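PDB 5XP0: probable csgAB operon transcriptional regulatory protein, which acts as the master regulator of adhesive curli fimbriae expression, being required for transcription of the csgAB operon, and promotes biofilm formation. Local coordinates for residues His48-Ser53 and Val63-Met68; Lys90-Asn95 and Gln129-Gly134. All blocks are in the same frame, centred on the assembly; numbering follows the deposited sequence.

Interaction 1 of 2, residues His48-Ser53 and Val63-Met68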
loop_
_atom_site.group_PDB
_atom_site.type_symbol
_atom_site.label_atom_id
_atom_site.label_comp_id
_atom_site.label_asym_id
_atom_site.label_seq_id
_atom_site.Cartn_x
_atom_site.Cartn_y
_atom_site.Cartn_z
ATOM N N HIS B 48 0.299 6.635 9.252
ATOM C CA HIS B 48 0.110 6.148 10.622
ATOM C C HIS B 48 -0.451 4.735 10.607
ATOM O O HIS B 48 -1.443 4.470 9.931
ATOM C CB HIS B 48 -0.811 7.065 11.422
ATOM C CG HIS B 48 -1.097 6.567 12.803
ATOM N ND1 HIS B 48 -0.293 6.867 13.880
ATOM C CD2 HIS B 48 -2.073 5.753 13.276
ATOM C CE1 HIS B 48 -0.791 6.306 14.967
ATOM N NE2 HIS B 48 -1.868 5.621 14.627
ATOM N N ASN B 49 0.139 3.849 11.412
ATOM C CA ASN B 49 -0.306 2.465 11.504
ATOM C C ASN B 49 -1.716 2.399 12.086
ATOM O O ASN B 49 -1.925 2.739 13.260
ATOM C CB ASN B 49 0.633 1.680 12.416
ATOM C CG ASN B 49 0.403 0.192 12.322
ATOM O OD1 ASN B 49 -0.709 -0.273 12.024
ATOM N ND2 ASN B 49 1.461 -0.564 12.524
ATOM N N ILE B 50 -2.659 1.909 11.281
ATOM C CA ILE B 50 -4.067 1.776 11.659
ATOM C C ILE B 50 -4.253 0.943 12.908
ATOM O O ILE B 50 -5.271 1.085 13.613
ATOM C CB ILE B 50 -4.847 1.168 10.482
ATOM C CG1 ILE B 50 -6.344 1.230 10.762
ATOM C CG2 ILE B 50 -4.390 -0.296 10.196
ATOM C CD1 ILE B 50 -7.200 0.989 9.513
ATOM N N GLN B 51 -3.301 0.067 13.203
ATOM C CA GLN B 51 -3.386 -0.743 14.415
ATOM C C GLN B 51 -2.729 -0.085 15.606
ATOM O O GLN B 51 -2.725 -0.677 16.687
ATOM C CB GLN B 51 -2.802 -2.138 14.175
ATOM C CG GLN B 51 -3.560 -2.843 13.078
ATOM C CD GLN B 51 -3.473 -4.345 13.155
ATOM O OE1 GLN B 51 -4.493 -5.022 13.318
ATOM N NE2 GLN B 51 -2.271 -4.879 13.046
ATOM N N ARG B 52 -2.195 1.123 15.463
ATOM C CA ARG B 52 -1.630 1.813 16.611
ATOM C C ARG B 52 -2.463 3.028 16.980
ATOM O O ARG B 52 -3.098 3.660 16.129
ATOM C CB ARG B 52 -0.173 2.196 16.382
ATOM C CG ARG B 52 0.689 0.933 16.442
ATOM C CD ARG B 52 2.175 1.152 16.644
ATOM N NE ARG B 52 2.864 -0.141 16.663
ATOM C CZ ARG B 52 2.905 -0.957 17.715
ATOM N NH1 ARG B 52 2.296 -0.628 18.846
ATOM N NH2 ARG B 52 3.550 -2.114 17.640
ATOM N N SER B 53 -2.501 3.293 18.285
ATOM C CA SER B 53 -3.245 4.409 18.823
ATOM C C SER B 53 -2.599 5.720 18.424
ATOM O O SER B 53 -1.416 5.785 18.111
ATOM C CB SER B 53 -3.323 4.316 20.354
ATOM O OG SER B 53 -2.025 4.263 20.936
ATOM N N VAL B 63 -7.730 12.913 6.950
ATOM C CA VAL B 63 -7.443 11.522 7.276
ATOM C C VAL B 63 -7.883 10.663 6.109
ATOM O O VAL B 63 -9.023 10.761 5.653
ATOM C CB VAL B 63 -8.164 11.104 8.559
ATOM C CG1 VAL B 63 -8.027 9.644 8.748
ATOM C CG2 VAL B 63 -7.653 11.922 9.782
ATOM N N LEU B 64 -6.974 9.860 5.584
ATOM C CA LEU B 64 -7.346 8.836 4.615
ATOM C C LEU B 64 -7.318 7.505 5.338
ATOM O O LEU B 64 -6.243 7.000 5.666
ATOM C CB LEU B 64 -6.402 8.812 3.428
ATOM C CG LEU B 64 -6.357 10.003 2.497
ATOM C CD1 LEU B 64 -5.362 9.717 1.337
ATOM C CD2 LEU B 64 -7.736 10.234 1.983
ATOM N N MET B 65 -8.495 6.960 5.583
ATOM C CA MET B 65 -8.705 5.787 6.443
ATOM C C MET B 65 -8.827 4.550 5.570
ATOM O O MET B 65 -9.814 4.408 4.842
ATOM C CB MET B 65 -9.991 5.974 7.232
ATOM C CG MET B 65 -10.403 4.758 8.063
ATOM S SD MET B 65 -9.175 4.487 9.299
ATOM C CE MET B 65 -9.285 5.986 10.265
ATOM N N ASP B 66 -7.866 3.637 5.667
ATOM C CA ASP B 66 -7.831 2.477 4.757
ATOM C C ASP B 66 -8.829 1.396 5.188
ATOM O O ASP B 66 -8.535 0.556 6.034
ATOM C CB ASP B 66 -6.426 1.899 4.697
ATOM C CG ASP B 66 -6.267 0.848 3.575
ATOM O OD1 ASP B 66 -7.289 0.430 2.990
ATOM O OD2 ASP B 66 -5.118 0.491 3.256
ATOM N N MET B 67 -9.962 1.340 4.496
ATOM C CA MET B 67 -11.029 0.423 4.854
ATOM C C MET B 67 -10.649 -1.033 4.622
ATOM O O MET B 67 -11.213 -1.912 5.267
ATOM C CB MET B 67 -12.274 0.779 4.064
ATOM C CG MET B 67 -12.856 2.068 4.513
ATOM S SD MET B 67 -13.498 2.021 6.164
ATOM C CE MET B 67 -14.905 0.978 5.906
ATOM N N MET B 68 -9.689 -1.316 3.755
ATOM C CA MET B 68 -9.275 -2.707 3.581
ATOM C C MET B 68 -8.508 -3.237 4.778
ATOM O O MET B 68 -8.341 -4.450 4.897
ATOM C CB MET B 68 -8.378 -2.850 2.359
ATOM C CG MET B 68 -9.068 -3.059 1.038
ATOM S SD MET B 68 -7.816 -3.217 -0.275
ATOM C CE MET B 68 -8.878 -3.100 -1.743
#
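Ile50, just past the end of strand 45-49, meets Met65 of strand 61-66 at the C-terminal edge of the parallel sheet of a CheY-like receiver domain, the N-terminal regulatory part of this regulator. The two strands are not neighbours: strand 19-24 lies between them, so the contact spans its end, an isoleucine side chain reaching a methionine side chain and a backbone carbonyl. Only one methyl does the touching from residues 48-53. Ile50 CD1 lies 4.0 Å from Met65 SD and 3.8 Å from the backbone O of Asp66, with no hydrogen bond between the segments. Ile50 gets there by holding CG1 anti to its own backbone N (chi1 -171°) and continuing extended to CD1. Met65 is the opposite in shape, bent at both chi2 and chi3, and this folding brings its sulfur toward the isoleucine; the two side chains cross at about a right angle. Ile23 of the intervening strand touches both, and Trp78 of helix 72-83 packs on Met65 while its NE1 donates to Ile50 O.

Asp66, at the end of its strand, turns its carboxylate to other partners. OD2 is bonded to Thr24 OG1 and to Gln29 NE2 of the second subunit, OD1 to Asn95 ND2. OD1 also closes an Asx turn by accepting from Met68 N at 3.1 Å, met from above the carboxylate plane. Several bonds thus fix the rotation of this buried carboxylate.

Within residues 48-53, a type I turn from Asn49 to Arg52 sets the position of Ile50. Its backbone bond, Arg52 N to Asn49 O, is 2.7 Å, and Asn49 OD1 adds an Asx turn by accepting from Gln51 N at 2.9 Å. His48 braces the same turn: its NE2 donates to Arg52 O at 2.8 Å, the acceptor close to the imidazole plane but the donor well above the carbonyl plane.

Interaction 2 of 2, residues Lys90-Asn95 and Gln129-Gly134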
loop_
_atom_site.group_PDB
_atom_site.type_symbol
_atom_site.label_atom_id
_atom_site.label_comp_id
_atom_site.label_asym_id
_atom_site.label_seq_id
_atom_site.Cartn_x
_atom_site.Cartn_y
_atom_site.Cartn_z
ATOM N N LYS B 90 -10.990 16.196 8.515
ATOM C CA LYS B 90 -11.848 15.628 7.490
ATOM C C LYS B 90 -11.464 14.170 7.329
ATOM O O LYS B 90 -10.278 13.859 7.258
ATOM C CB LYS B 90 -11.665 16.372 6.165
ATOM C CG LYS B 90 -12.002 17.864 6.218
ATOM C CD LYS B 90 -11.786 18.490 4.839
ATOM C CE LYS B 90 -12.162 19.976 4.804
ATOM N NZ LYS B 90 -11.937 20.541 3.436
ATOM N N THR B 91 -12.448 13.287 7.271
ATOM C CA THR B 91 -12.186 11.872 7.072
ATOM C C THR B 91 -12.647 11.487 5.677
ATOM O O THR B 91 -13.773 11.805 5.263
ATOM C CB THR B 91 -12.893 10.997 8.122
ATOM O OG1 THR B 91 -12.349 11.265 9.431
ATOM C CG2 THR B 91 -12.668 9.501 7.805
ATOM N N LEU B 92 -11.773 10.815 4.957
ATOM C CA LEU B 92 -12.140 10.160 3.713
ATOM C C LEU B 92 -11.774 8.694 3.814
ATOM O O LEU B 92 -10.706 8.348 4.318
ATOM C CB LEU B 92 -11.437 10.807 2.536
ATOM C CG LEU B 92 -12.040 12.187 2.254
ATOM C CD1 LEU B 92 -11.111 13.210 2.778
ATOM C CD2 LEU B 92 -12.225 12.337 0.765
ATOM N N LEU B 93 -12.661 7.850 3.336
ATOM C CA LEU B 93 -12.445 6.417 3.374
ATOM C C LEU B 93 -11.756 5.967 2.095
ATOM O O LEU B 93 -12.144 6.361 0.995
ATOM C CB LEU B 93 -13.768 5.699 3.536
ATOM C CG LEU B 93 -14.595 6.173 4.727
ATOM C CD1 LEU B 93 -15.895 5.321 4.796
ATOM C CD2 LEU B 93 -13.846 6.115 6.061
ATOM N N LEU B 94 -10.712 5.183 2.254
ATOM C CA LEU B 94 -9.914 4.714 1.152
ATOM C C LEU B 94 -10.145 3.221 0.965
ATOM O O LEU B 94 -10.417 2.505 1.929
ATOM C CB LEU B 94 -8.438 4.999 1.455
ATOM C CG LEU B 94 -7.403 4.751 0.374
ATOM C CD1 LEU B 94 -7.515 5.864 -0.663
ATOM C CD2 LEU B 94 -5.981 4.707 1.009
ATOM N N ASN B 95 -10.045 2.762 -0.285
ATOM C CA ASN B 95 -10.193 1.337 -0.613
ATOM C C ASN B 95 -11.493 0.785 -0.052
ATOM O O ASN B 95 -11.526 -0.311 0.511
ATOM C CB ASN B 95 -9.022 0.493 -0.101
ATOM C CG ASN B 95 -7.690 0.884 -0.700
ATOM O OD1 ASN B 95 -7.551 1.115 -1.912
ATOM N ND2 ASN B 95 -6.683 0.971 0.169
ATOM N N GLN B 129 -8.025 17.063 -4.600
ATOM C CA GLN B 129 -7.951 18.456 -4.998
ATOM C C GLN B 129 -9.277 19.144 -4.714
ATOM O O GLN B 129 -9.309 20.298 -4.277
ATOM C CB GLN B 129 -7.586 18.557 -6.480
ATOM C CG GLN B 129 -6.175 18.165 -6.833
ATOM C CD GLN B 129 -5.983 18.013 -8.329
ATOM O OE1 GLN B 129 -6.900 17.606 -9.047
ATOM N NE2 GLN B 129 -4.792 18.347 -8.810
ATOM N N GLY B 130 -10.388 18.420 -4.895
ATOM C CA GLY B 130 -11.681 18.963 -4.501
ATOM C C GLY B 130 -11.794 19.232 -3.010
ATOM O O GLY B 130 -12.347 20.262 -2.593
ATOM N N ILE B 131 -11.285 18.311 -2.181
ATOM C CA ILE B 131 -11.382 18.502 -0.734
ATOM C C ILE B 131 -10.631 19.751 -0.319
ATOM O O ILE B 131 -11.095 20.526 0.528
ATOM C CB ILE B 131 -10.857 17.269 0.034
ATOM C CG1 ILE B 131 -11.856 16.122 0.018
ATOM C CG2 ILE B 131 -10.637 17.628 1.509
ATOM C CD1 ILE B 131 -11.999 15.455 -1.274
ATOM N N LEU B 132 -9.462 19.971 -0.908
ATOM C CA LEU B 132 -8.714 21.183 -0.601
ATOM C C LEU B 132 -9.501 22.426 -0.954
ATOM O O LEU B 132 -9.324 23.468 -0.314
ATOM C CB LEU B 132 -7.394 21.187 -1.363
ATOM C CG LEU B 132 -6.482 20.020 -1.030
ATOM C CD1 LEU B 132 -5.151 20.171 -1.751
ATOM C CD2 LEU B 132 -6.312 19.877 0.480
ATOM N N ARG B 133 -10.377 22.341 -1.953
ATOM C CA ARG B 133 -11.228 23.464 -2.325
ATOM C C ARG B 133 -12.487 23.539 -1.475
ATOM O O ARG B 133 -13.373 24.324 -1.791
ATOM C CB ARG B 133 -11.656 23.373 -3.798
ATOM C CG ARG B 133 -10.540 23.416 -4.834
ATOM C CD ARG B 133 -11.096 23.310 -6.274
ATOM N NE ARG B 133 -10.416 22.237 -7.014
ATOM C CZ ARG B 133 -10.998 21.146 -7.517
ATOM N NH1 ARG B 133 -12.310 20.947 -7.405
ATOM N NH2 ARG B 133 -10.257 20.243 -8.151
ATOM N N GLY B 134 -12.624 22.706 -0.457
ATOM C CA GLY B 134 -13.824 22.742 0.351
ATOM C C GLY B 134 -14.942 21.854 -0.147
ATOM O O GLY B 134 -16.073 21.990 0.332
#
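This is a strand-to-helix contact, largely apolar, in which the C-terminal end of helix 121-132 packs on a face of the parallel sheet of the receiver domain, over strand 90-94. Ile131 is the helix residue that carries it, and its two branches serve different partners. CG1 and CD1 go to Leu92, the end of each side chain reaching toward the other, with Leu92 CD2 3.7 Å from Ile131 CD1. Leu92 also touches Ile62 and Leu64 of the adjoining strand and Phe115, so the isoleucine joins an apolar layer under the helix.

The other branch, CG2, lies against the side chain of Lys90, whose CD approaches it to 3.6 Å. Lys90 and Ile131 run past one another in opposite directions. Because the lysine is extended all the way beyond CG (chi2 to chi4 near 180°), its aliphatic part lies along the isoleucine and the ammonium group arrives at the helix end, NZ 3.0 Å from Ile131 O. A positive charge here would suit the partial negative charge of the helix C-terminus.

The helix closes in a Schellman motif, with Glu135 N bonded to Gly130 O and Gly134 at positive phi (89°) as the C-prime residue. The carbonyl approached by the lysine belongs to this cap: Ile131 O accepts from Gly134 N at 2.8 Å.

In the fold
Interactions 1 and 2 follow one another along the chain, the first closing before the second opens, and their centres lie about 15 Å apart within one receiver domain. They share the five-stranded parallel sheet, where strands 61-66 and 90-94 are neighbours: Val63 N to Lys90 O (2.7 Å) and Leu92 N to Val63 O (2.8 Å) are probable hydrogen bonds joining them. Interaction 1 gathers side chains at the C-terminal ends of strands, whereas interaction 2 packs helix 121-132 against the sheet. The segments also meet where Met68 CG packs on Asn95 O. Asp66 and Asn95 both bond to the second subunit, placing these strand ends at the dimer contact.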